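Local coordinates for SAS-6 (Leishmania major, PDB 4CKM), which probably builds the central hub of the centriolar and basal-body cartwheel through its N-terminal head domain, the part described here, at residues R59-Y64 against L83-D88. Numbering follows the deposited sequence.
Sequences RPLGVY and LTDPTD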
# COMPACT_ATOMS: atom_id res chain seq x y z
N ARG A 59 5.36 6.01 -20.91
CA ARG A 59 6.53 6.16 -21.74
C ARG A 59 7.65 5.21 -21.35
O ARG A 59 7.71 4.75 -20.22
CB ARG A 59 6.99 7.60 -21.68
CG ARG A 59 7.82 7.95 -20.47
CD ARG A 59 7.66 9.40 -20.10
NE ARG A 59 8.93 10.04 -19.83
CZ ARG A 59 9.11 11.07 -18.99
NH1 ARG A 59 8.11 11.57 -18.26
NH2 ARG A 59 10.32 11.57 -18.84
N PRO A 60 8.53 4.88 -22.29
CA PRO A 60 9.58 3.92 -21.97
C PRO A 60 10.71 4.58 -21.18
O PRO A 60 11.17 5.65 -21.56
CB PRO A 60 10.06 3.43 -23.34
CG PRO A 60 9.72 4.53 -24.30
CD PRO A 60 8.63 5.38 -23.68
N LEU A 61 11.10 3.98 -20.07
CA LEU A 61 12.21 4.50 -19.27
C LEU A 61 13.28 3.45 -19.12
O LEU A 61 13.00 2.24 -19.09
CB LEU A 61 11.74 4.96 -17.88
CG LEU A 61 10.82 6.18 -17.79
CD1 LEU A 61 10.40 6.48 -16.35
CD2 LEU A 61 11.48 7.42 -18.41
N GLY A 62 14.52 3.90 -19.05
CA GLY A 62 15.62 3.00 -18.70
C GLY A 62 15.59 2.73 -17.20
O GLY A 62 15.42 3.64 -16.38
N VAL A 63 15.77 1.48 -16.83
CA VAL A 63 15.90 1.17 -15.45
C VAL A 63 17.16 0.36 -15.25
O VAL A 63 17.49 -0.52 -16.06
CB VAL A 63 14.67 0.42 -14.92
CG1 VAL A 63 14.59 -0.98 -15.48
CG2 VAL A 63 14.71 0.37 -13.41
N TYR A 64 17.85 0.64 -14.14
CA TYR A 64 19.19 0.14 -13.91
C TYR A 64 19.36 -0.17 -12.43
O TYR A 64 19.12 0.66 -11.57
CB TYR A 64 20.18 1.22 -14.38
CG TYR A 64 21.66 0.94 -14.21
CD1 TYR A 64 22.37 0.18 -15.15
CD2 TYR A 64 22.37 1.47 -13.14
CE1 TYR A 64 23.73 -0.05 -15.01
CE2 TYR A 64 23.73 1.24 -12.99
CZ TYR A 64 24.40 0.49 -13.93
OH TYR A 64 25.73 0.26 -13.78
N LEU A 83 16.68 5.38 -12.72
CA LEU A 83 15.66 5.53 -13.72
C LEU A 83 16.10 6.64 -14.66
O LEU A 83 16.45 7.74 -14.22
CB LEU A 83 14.39 5.94 -13.01
CG LEU A 83 13.08 5.47 -13.58
CD1 LEU A 83 13.06 3.96 -13.70
CD2 LEU A 83 11.95 5.97 -12.68
N THR A 84 16.11 6.36 -15.96
CA THR A 84 16.46 7.39 -16.94
C THR A 84 15.47 7.49 -18.08
O THR A 84 14.66 6.59 -18.30
CB THR A 84 17.84 7.13 -17.56
OG1 THR A 84 17.88 5.81 -18.10
CG2 THR A 84 18.92 7.27 -16.52
N ASP A 85 15.54 8.61 -18.79
CA ASP A 85 14.82 8.78 -20.06
C ASP A 85 15.82 8.89 -21.24
O ASP A 85 16.57 9.87 -21.33
CB ASP A 85 13.93 10.01 -20.01
CG ASP A 85 12.93 10.04 -21.15
OD1 ASP A 85 13.18 9.47 -22.23
OD2 ASP A 85 11.86 10.64 -20.97
N PRO A 86 15.82 7.89 -22.15
CA PRO A 86 16.76 7.92 -23.29
C PRO A 86 16.70 9.23 -24.09
O PRO A 86 17.73 9.78 -24.47
CB PRO A 86 16.32 6.73 -24.16
CG PRO A 86 14.95 6.37 -23.69
CD PRO A 86 14.90 6.75 -22.24
N THR A 87 15.49 9.73 -24.30
CA THR A 87 15.27 10.96 -25.04
C THR A 87 15.45 12.22 -24.18
O THR A 87 15.11 13.31 -24.64
CB THR A 87 13.84 10.99 -25.64
OG1 THR A 87 12.90 11.31 -24.60
CG2 THR A 87 13.43 9.65 -26.28
N ASP A 88 15.95 12.11 -22.95
CA ASP A 88 16.13 13.29 -22.09
C ASP A 88 17.18 13.05 -20.99
O ASP A 88 16.92 12.32 -20.04
CB ASP A 88 14.81 13.73 -21.46
CG ASP A 88 14.98 14.85 -20.43
OD1 ASP A 88 16.11 15.38 -20.28
OD2 ASP A 88 13.99 15.21 -19.76
O HOH W 1 11.02 7.73 -23.15
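Gly62 and Thr84 form an antiparallel hydrogen-bonded pair, each backbone N-H bonding to the other's carbonyl: Gly62 N to Thr84 O and Thr84 N to Gly62 O, both 2.8 Å. Glycine suits its place: with no side chain, it lets Thr84 OG1 lie 3.7 Å from Gly62 CA. One step on, Val63 and Leu83 make a non-hydrogen-bonded pair. Leu83 CA also makes a CA-H...O contact to Gly62 O, which already accepts from Thr84 N.

Beyond Thr84 the strands diverge, and side chains take over. Arg59 turns the edge of its guanidinium to Asp85: NH2 gives a salt bridge of 2.8 Å to the anti lone pair of OD2, and NE adds a weak bond to the same oxygen. Both donors share OD2, so the pairing uses one carboxylate oxygen; the two planes are 44° apart. With CG anti to the backbone N, the Asp85 chi1 of -166° sets OD2 beside Arg59. OD1 instead serves the turn that follows the strand: Thr87 N (3.1 Å) and Thr87 OG1 bind it from the same face of the carboxylate, the former making an Asx turn, and a water links OD1 to Pro60 O. A type I turn runs from Asp85 to Asp88, and Pro86, whose ring restricts phi to the neighbourhood of the observed -54°, fits its second position.

On the apolar side, Leu83 lies between two neighbours, its CG 4.0 Å from Leu61 CD1 and its CD1 against Val63 CG2. All three are buried, so branched apolar side chains suit this face of the sheet. Leu61 CD2 also reaches the CB of Asp85.

The contact lies at the open end of the 57-70/76-85 hairpin, remote from its connecting turn, where the chain leads into strand 88-98. Phe91 of that strand touches Arg59, Leu61 and Asp85, while strand 39-50 flanks the other edge of 57-70, Thr49 bonding Arg59 NH1.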